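Local coordinates for putative uncharacterized protein (Pseudomonas phage 201phi2-1, PDB 3R4V) that is a tubulin-like phage protein of uncharacterised function whose tubulin-type fold holds guanosine-5'-diphosphate in its pocket, at residues A[104-107]-A[108-111]; A[181-184]-A[185-188]; A[189-192]-A[193-196]. All coordinates share one frame; numbering follows the deposited sequence.

Contact 1. Residues A[104-107]-A[108-111]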
loop_
_atom_site.group_PDB
_atom_site.type_symbol
_atom_site.label_atom_id
_atom_site.label_comp_id
_atom_site.label_asym_id
_atom_site.label_seq_id
_atom_site.Cartn_x
_atom_site.Cartn_y
_atom_site.Cartn_z
ATOM N N GLY A 104 1.215 -10.639 -5.103
ATOM C CA GLY A 104 1.168 -12.092 -5.168
ATOM C C GLY A 104 2.397 -12.664 -5.851
ATOM O O GLY A 104 2.961 -13.659 -5.401
ATOM N N GLN A 105 2.815 -12.034 -6.946
ATOM C CA GLN A 105 4.003 -12.491 -7.671
ATOM C C GLN A 105 5.269 -12.328 -6.822
ATOM O O GLN A 105 6.177 -13.176 -6.855
ATOM C CB GLN A 105 4.143 -11.732 -8.991
ATOM C CG GLN A 105 3.009 -11.999 -9.977
ATOM C CD GLN A 105 2.929 -13.453 -10.389
ATOM O OE1 GLN A 105 3.924 -14.054 -10.799
ATOM N NE2 GLN A 105 1.743 -14.033 -10.270
ATOM N N LEU A 106 5.344 -11.236 -6.075
ATOM C CA LEU A 106 6.489 -11.030 -5.189
ATOM C C LEU A 106 6.523 -12.104 -4.103
ATOM O O LEU A 106 7.592 -12.581 -3.722
ATOM C CB LEU A 106 6.457 -9.633 -4.557
ATOM C CG LEU A 106 6.592 -8.455 -5.515
ATOM C CD1 LEU A 106 6.486 -7.154 -4.725
ATOM C CD2 LEU A 106 7.928 -8.524 -6.235
ATOM N N ALA A 107 5.357 -12.472 -3.577
ATOM C CA ALA A 107 5.310 -13.572 -2.616
ATOM C C ALA A 107 5.856 -14.865 -3.251
ATOM O O ALA A 107 6.595 -15.605 -2.612
ATOM C CB ALA A 107 3.884 -13.773 -2.072
ATOM N N ASP A 108 5.504 -15.133 -4.510
ATOM C CA ASP A 108 6.020 -16.323 -5.189
ATOM C C ASP A 108 7.550 -16.282 -5.343
ATOM O O ASP A 108 8.193 -17.330 -5.378
ATOM C CB ASP A 108 5.347 -16.540 -6.556
ATOM C CG ASP A 108 3.887 -16.987 -6.445
ATOM O OD1 ASP A 108 3.428 -17.363 -5.345
ATOM O OD2 ASP A 108 3.191 -16.988 -7.487
ATOM N N ARG A 109 8.127 -15.080 -5.435
ATOM C CA ARG A 109 9.588 -14.916 -5.474
ATOM C C ARG A 109 10.221 -15.149 -4.103
ATOM O O ARG A 109 11.437 -15.091 -3.965
ATOM C CB ARG A 109 9.991 -13.511 -5.948
ATOM C CG ARG A 109 9.595 -13.146 -7.365
ATOM C CD ARG A 109 10.193 -11.797 -7.779
ATOM N NE ARG A 109 9.909 -11.483 -9.180
ATOM C CZ ARG A 109 10.365 -10.410 -9.822
ATOM N NH1 ARG A 109 11.145 -9.539 -9.202
ATOM N NH2 ARG A 109 10.050 -10.219 -11.097
ATOM N N LYS A 110 9.392 -15.388 -3.090
ATOM C CA LYS A 110 9.860 -15.495 -1.702
ATOM C C LYS A 110 10.511 -14.193 -1.239
ATOM O O LYS A 110 11.429 -14.193 -0.420
ATOM C CB LYS A 110 10.818 -16.681 -1.534
ATOM C CG LYS A 110 10.210 -18.012 -1.958
ATOM C CD LYS A 110 8.806 -18.167 -1.382
ATOM C CE LYS A 110 8.535 -19.578 -0.906
ATOM N NZ LYS A 110 7.174 -19.686 -0.305
ATOM N N ALA A 111 10.008 -13.084 -1.768
ATOM C CA ALA A 111 10.552 -11.758 -1.482
ATOM C C ALA A 111 10.201 -11.151 -0.118
ATOM O O ALA A 111 9.198 -11.507 0.529
ATOM C CB ALA A 111 10.157 -10.787 -2.587
HETATM O O HOH W 1 4.493 -16.777 -9.873
#
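Leu-106 and Ala-111 meet where the chain turns out of its helix: the amide of Ala-111 reaches back to Leu-106 O at 3.1 Å, and the CB of Ala-111 comes in beside that same oxygen at 3.3 Å. The methyl carbon of Ala-111 (CB) and the methylene CB of Leu-106 lie 4.3 Å apart, an apolar contact. One step further in, Lys-110 N bonds to Ala-107 O at 2.8 Å, approaching from well above the carbonyl plane, 61° out of it. Together the pair of bonds closes a Schellman motif, the C-terminal cap of helix 95-108; Lys-110 carries the positive phi, 61°, that swings the backbone back over its last turn. Before the cap the helical pattern is regular, with Asp-108 N bonded to Gly-104 O and Arg-109 N to Gln-105 O. Leu-106 O also accepts a weak bond from Arg-109 N.

On the more exposed side, a water lies within hydrogen-bonding distance of Gln-105 OE1 and Asp-108 OD2, 2.7 Å from the latter, linking two side chains of the last turn, three residues apart; it has more acceptors about it than protons to give, so the two bonds may be shared. The other carboxylate oxygen, OD1, forms a salt bridge with Lys-144. The Arg-109 chain leaves on another course: extended from CG to NE, it runs past Leu-106, and Leu-106 CD2 lies 4.3 Å from Arg-109 CD and meets the guanidinium obliquely. The guanidinium nitrogens NH2 and NH1 bond to Ile-78 O and the hydroxyl of Tyr-84. Leu-106 and Ala-111 pack on strand 84-89, while Gln-105 and Arg-109 pack against helix 71-76, with Met-75 touching both.

Contact 2. Residues A[181-184]-A[185-188]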
loop_
_atom_site.group_PDB
_atom_site.type_symbol
_atom_site.label_atom_id
_atom_site.label_comp_id
_atom_site.label_asym_id
_atom_site.label_seq_id
_atom_site.Cartn_x
_atom_site.Cartn_y
_atom_site.Cartn_z
ATOM N N GLN A 181 21.465 -1.208 3.390
ATOM C CA GLN A 181 22.532 -2.182 3.641
ATOM C C GLN A 181 23.821 -1.554 4.162
ATOM O O GLN A 181 24.885 -2.174 4.123
ATOM C CB GLN A 181 22.800 -3.036 2.390
ATOM C CG GLN A 181 21.569 -3.812 1.905
ATOM C CD GLN A 181 21.849 -4.733 0.724
ATOM O OE1 GLN A 181 22.992 -5.093 0.458
ATOM N NE2 GLN A 181 20.796 -5.118 0.011
ATOM N N ASN A 182 23.711 -0.332 4.668
ATOM C CA ASN A 182 24.874 0.424 5.115
ATOM C C ASN A 182 24.921 0.619 6.634
ATOM O O ASN A 182 25.740 1.390 7.148
ATOM C CB ASN A 182 24.915 1.775 4.388
ATOM C CG ASN A 182 26.150 2.593 4.730
ATOM O OD1 ASN A 182 27.278 2.158 4.508
ATOM N ND2 ASN A 182 25.938 3.794 5.260
ATOM N N HIS A 183 24.056 -0.091 7.355
ATOM C CA HIS A 183 23.980 0.064 8.805
ATOM C C HIS A 183 24.749 -1.025 9.547
ATOM O O HIS A 183 24.735 -2.190 9.150
ATOM C CB HIS A 183 22.523 0.065 9.259
ATOM C CG HIS A 183 21.645 0.938 8.426
ATOM N ND1 HIS A 183 21.962 2.251 8.141
ATOM C CD2 HIS A 183 20.472 0.686 7.801
ATOM C CE1 HIS A 183 21.015 2.770 7.380
ATOM N NE2 HIS A 183 20.101 1.841 7.158
ATOM N N GLY A 184 25.415 -0.643 10.628
ATOM C CA GLY A 184 26.109 -1.614 11.448
ATOM C C GLY A 184 25.136 -2.603 12.059
ATOM O O GLY A 184 24.037 -2.224 12.474
ATOM N N ARG A 185 25.541 -3.872 12.103
ATOM C CA ARG A 185 24.765 -4.932 12.751
ATOM C C ARG A 185 23.552 -5.423 11.958
ATOM O O ARG A 185 22.948 -6.430 12.315
ATOM C CB ARG A 185 24.345 -4.506 14.162
ATOM C CG ARG A 185 25.519 -4.395 15.124
ATOM C CD ARG A 185 25.223 -3.487 16.302
ATOM N NE ARG A 185 24.112 -3.965 17.118
ATOM C CZ ARG A 185 23.680 -3.348 18.213
ATOM N NH1 ARG A 185 24.273 -2.230 18.622
ATOM N NH2 ARG A 185 22.659 -3.849 18.898
ATOM N N LEU A 186 23.201 -4.730 10.878
ATOM C CA LEU A 186 21.970 -5.056 10.154
ATOM C C LEU A 186 22.217 -5.707 8.791
ATOM O O LEU A 186 22.783 -5.096 7.877
ATOM C CB LEU A 186 21.089 -3.815 10.000
ATOM C CG LEU A 186 19.650 -4.103 9.581
ATOM C CD1 LEU A 186 18.892 -4.772 10.725
ATOM C CD2 LEU A 186 18.952 -2.827 9.147
ATOM N N ASP A 187 21.726 -6.938 8.676
ATOM C CA ASP A 187 21.917 -7.825 7.538
ATOM C C ASP A 187 20.736 -7.752 6.570
ATOM O O ASP A 187 19.658 -7.269 6.925
ATOM C CB ASP A 187 21.988 -9.253 8.081
ATOM C CG ASP A 187 22.999 -10.099 7.371
ATOM O OD1 ASP A 187 23.132 -9.957 6.139
ATOM O OD2 ASP A 187 23.661 -10.911 8.052
ATOM N N VAL A 188 20.923 -8.251 5.351
ATOM C CA VAL A 188 19.787 -8.456 4.462
ATOM C C VAL A 188 18.886 -9.535 5.055
ATOM O O VAL A 188 17.661 -9.494 4.906
ATOM C CB VAL A 188 20.211 -8.885 3.049
ATOM C CG1 VAL A 188 18.985 -9.272 2.236
ATOM C CG2 VAL A 188 20.964 -7.773 2.358
HETATM O O HOH W 2 22.175 -2.322 6.921
#
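Gln-181 comes up against Val-188, the two side chains crossing at a slant. The far end of the amide does the touching: NE2 lies 3.5 Å from Val-188 CG2, and CD is almost as near. The chain is extended beyond CG (chi2 -176°), which carries the amide across to the valine; NE2 also donates to Asp-82. At His-183 two connections appear. Its backbone N gives a hydrogen to a water at 3.0 Å, and that water in turn donates to Leu-186 O, spanning the inside of the bend. Its carbonyl O receives a weak bond from Leu-186 N at 3.4 Å, closing a type II beta turn from His-183 to Leu-186. The imidazole and the leucine side chain lie side by side and point the same way, with Leu-186 CD2 at the ring edge, 4.1 Å from His-183 CD2. The ring is anchored further by NE2, which bonds to Leu-177 O, and both side chains face Leu-232 of strand 228-233. Gly-184 and Arg-185 form the corner, where Arg-185 takes a positive phi of 76° and its chain, bent at chi3, takes NH2 to a salt bridge with Glu-239. With the turn's own bond long and weak, the water-mediated link is probably, beside the packing of Leu-186 CD2 at the imidazole edge, much of what joins the two arms, while backbone bonds of Gly-184 to Ile-252 fix the corner to strand 247-252.

Contact 3. Residues A[189-192]-A[193-196]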
loop_
_atom_site.group_PDB
_atom_site.type_symbol
_atom_site.label_atom_id
_atom_site.label_comp_id
_atom_site.label_asym_id
_atom_site.label_seq_id
_atom_site.Cartn_x
_atom_site.Cartn_y
_atom_site.Cartn_z
ATOM N N HIS A 189 19.501 -10.498 5.731
ATOM C CA HIS A 189 18.749 -11.572 6.360
ATOM C C HIS A 189 17.971 -11.081 7.576
ATOM O O HIS A 189 16.891 -11.591 7.871
ATOM C CB HIS A 189 19.677 -12.729 6.728
ATOM C CG HIS A 189 20.393 -13.310 5.549
ATOM N ND1 HIS A 189 21.741 -13.122 5.330
ATOM C CD2 HIS A 189 19.942 -14.049 4.509
ATOM C CE1 HIS A 189 22.093 -13.737 4.214
ATOM N NE2 HIS A 189 21.019 -14.306 3.696
ATOM N N ASP A 190 18.512 -10.084 8.269
ATOM C CA ASP A 190 17.815 -9.482 9.398
ATOM C C ASP A 190 16.526 -8.820 8.920
ATOM O O ASP A 190 15.471 -9.007 9.514
ATOM C CB ASP A 190 18.701 -8.452 10.098
ATOM C CG ASP A 190 19.899 -9.082 10.785
ATOM O OD1 ASP A 190 19.796 -10.248 11.226
ATOM O OD2 ASP A 190 20.946 -8.409 10.891
ATOM N N VAL A 191 16.619 -8.055 7.838
ATOM C CA VAL A 191 15.440 -7.415 7.259
ATOM C C VAL A 191 14.426 -8.455 6.788
ATOM O O VAL A 191 13.233 -8.332 7.077
ATOM C CB VAL A 191 15.812 -6.470 6.101
ATOM C CG1 VAL A 191 14.561 -5.984 5.370
ATOM C CG2 VAL A 191 16.633 -5.291 6.629
ATOM N N ALA A 192 14.900 -9.487 6.093
ATOM C CA ALA A 192 14.010 -10.539 5.592
ATOM C C ALA A 192 13.243 -11.185 6.737
ATOM O O ALA A 192 12.027 -11.359 6.663
ATOM C CB ALA A 192 14.791 -11.600 4.800
ATOM N N ASN A 193 13.948 -11.525 7.811
ATOM C CA ASN A 193 13.297 -12.190 8.934
ATOM C C ASN A 193 12.431 -11.282 9.802
ATOM O O ASN A 193 11.626 -11.772 10.599
ATOM C CB ASN A 193 14.308 -12.957 9.772
ATOM C CG ASN A 193 14.804 -14.197 9.063
ATOM O OD1 ASN A 193 14.007 -15.025 8.605
ATOM N ND2 ASN A 193 16.114 -14.314 8.927
ATOM N N TRP A 194 12.602 -9.971 9.646
ATOM C CA TRP A 194 11.723 -9.008 10.284
ATOM C C TRP A 194 10.364 -9.021 9.609
ATOM O O TRP A 194 9.337 -9.114 10.275
ATOM C CB TRP A 194 12.330 -7.599 10.210
ATOM C CG TRP A 194 11.373 -6.460 10.430
ATOM C CD1 TRP A 194 10.711 -6.149 11.582
ATOM C CD2 TRP A 194 10.998 -5.466 9.469
ATOM N NE1 TRP A 194 9.940 -5.016 11.395
ATOM C CE2 TRP A 194 10.100 -4.582 10.104
ATOM C CE3 TRP A 194 11.331 -5.242 8.129
ATOM C CZ2 TRP A 194 9.528 -3.491 9.445
ATOM C CZ3 TRP A 194 10.767 -4.155 7.473
ATOM C CH2 TRP A 194 9.877 -3.295 8.128
ATOM N N VAL A 195 10.355 -8.917 8.283
ATOM C CA VAL A 195 9.091 -8.743 7.568
ATOM C C VAL A 195 8.426 -10.078 7.190
ATOM O O VAL A 195 7.189 -10.168 7.124
ATOM C CB VAL A 195 9.259 -7.818 6.331
ATOM C CG1 VAL A 195 10.050 -8.508 5.221
ATOM C CG2 VAL A 195 7.901 -7.375 5.839
ATOM N N ARG A 196 9.242 -11.109 6.961
ATOM C CA ARG A 196 8.748 -12.470 6.724
ATOM C C ARG A 196 8.809 -13.273 8.031
ATOM O O ARG A 196 9.394 -14.361 8.079
ATOM C CB ARG A 196 9.596 -13.169 5.663
ATOM C CG ARG A 196 9.607 -12.497 4.285
ATOM C CD ARG A 196 10.509 -13.297 3.310
ATOM N NE ARG A 196 10.041 -14.677 3.204
ATOM C CZ ARG A 196 9.089 -15.064 2.366
ATOM N NH1 ARG A 196 8.554 -14.183 1.532
ATOM N NH2 ARG A 196 8.681 -16.324 2.347
#
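Asn-193 and His-189 open the series of backbone bonds, Asn-193 N reaching His-189 O at 2.9 Å. Val-195 N to Val-191 O and Arg-196 N to Ala-192 O follow, the second at 2.8 Å, and in both the donor sits nearly in line with the carbonyl. Trp-194 N, between Asn-193 and Val-195 in sequence, makes two weak bonds, to Asp-190 O at 3.0 Å and Val-191 O at 3.1 Å. Apart from the weak i to i+3 bond to Val-191 O, this is the i to i+4 pattern of helix 188-195, with Arg-196 the first residue to depart from helical angles.

Among the apolar contacts, Val-191 and Trp-194 lie on the same flank. The indole is thrown away from the backbone N by a chi1 of 162°, which brings CE3 to 4.3 Å from Val-191 CG1, while Val-191 O lies in the ring plane at its edge, 3.8 Å from CE3. Val-195 CG1 sits 3.7 Å from that same oxygen. Val-191 O thus accepts from Val-195 N, and weakly from Trp-194 N, with the side chains of both residues close by.

Among the polar side chains, Asn-193 has CG beside its own backbone N (chi1 -72°), which leaves ND2 3.0 Å from His-189 O; Asp-190 and Arg-196 find partners further off. Asp-190 accepts from Asp-187 N through OD2, the side-chain half of a capping box at the start of the helix, and pairs with Lys-249 through OD1. Arg-196, bent at chi3, forms a salt bridge with Asp-199.

In this tubulin-like C-terminal region the helix lies against strand 247-252, where Tyr-247 touches Asp-190, Asn-193 and Trp-194; Trp-194 O bonds to Ser-228 of strand 228-233, and Val-191 meets Phe-83 in the loop before strand 84-89.

From the N terminus, contact 1 comes first, ending helix 95-108 and turning the chain toward strand 113-119 of the mixed sheet. Contact 2 then closes the turn between helices 161-178 and 188-195, and contact 3 follows directly, spanning the second of these helices. The three run in series, so none nests within or crosses another. Contacts 2 and 3 touch where Leu-186 CD2 packs on Val-191 CG2. Contact 1 rejoins the later chain through Ala-111 O, a probable hydrogen-bond partner of Arg-196 NH1 at 2.9 Å. Through that link the loop before strand 113-119 is tied to the end of helix 188-195; contacts 1 and 2 themselves do not touch.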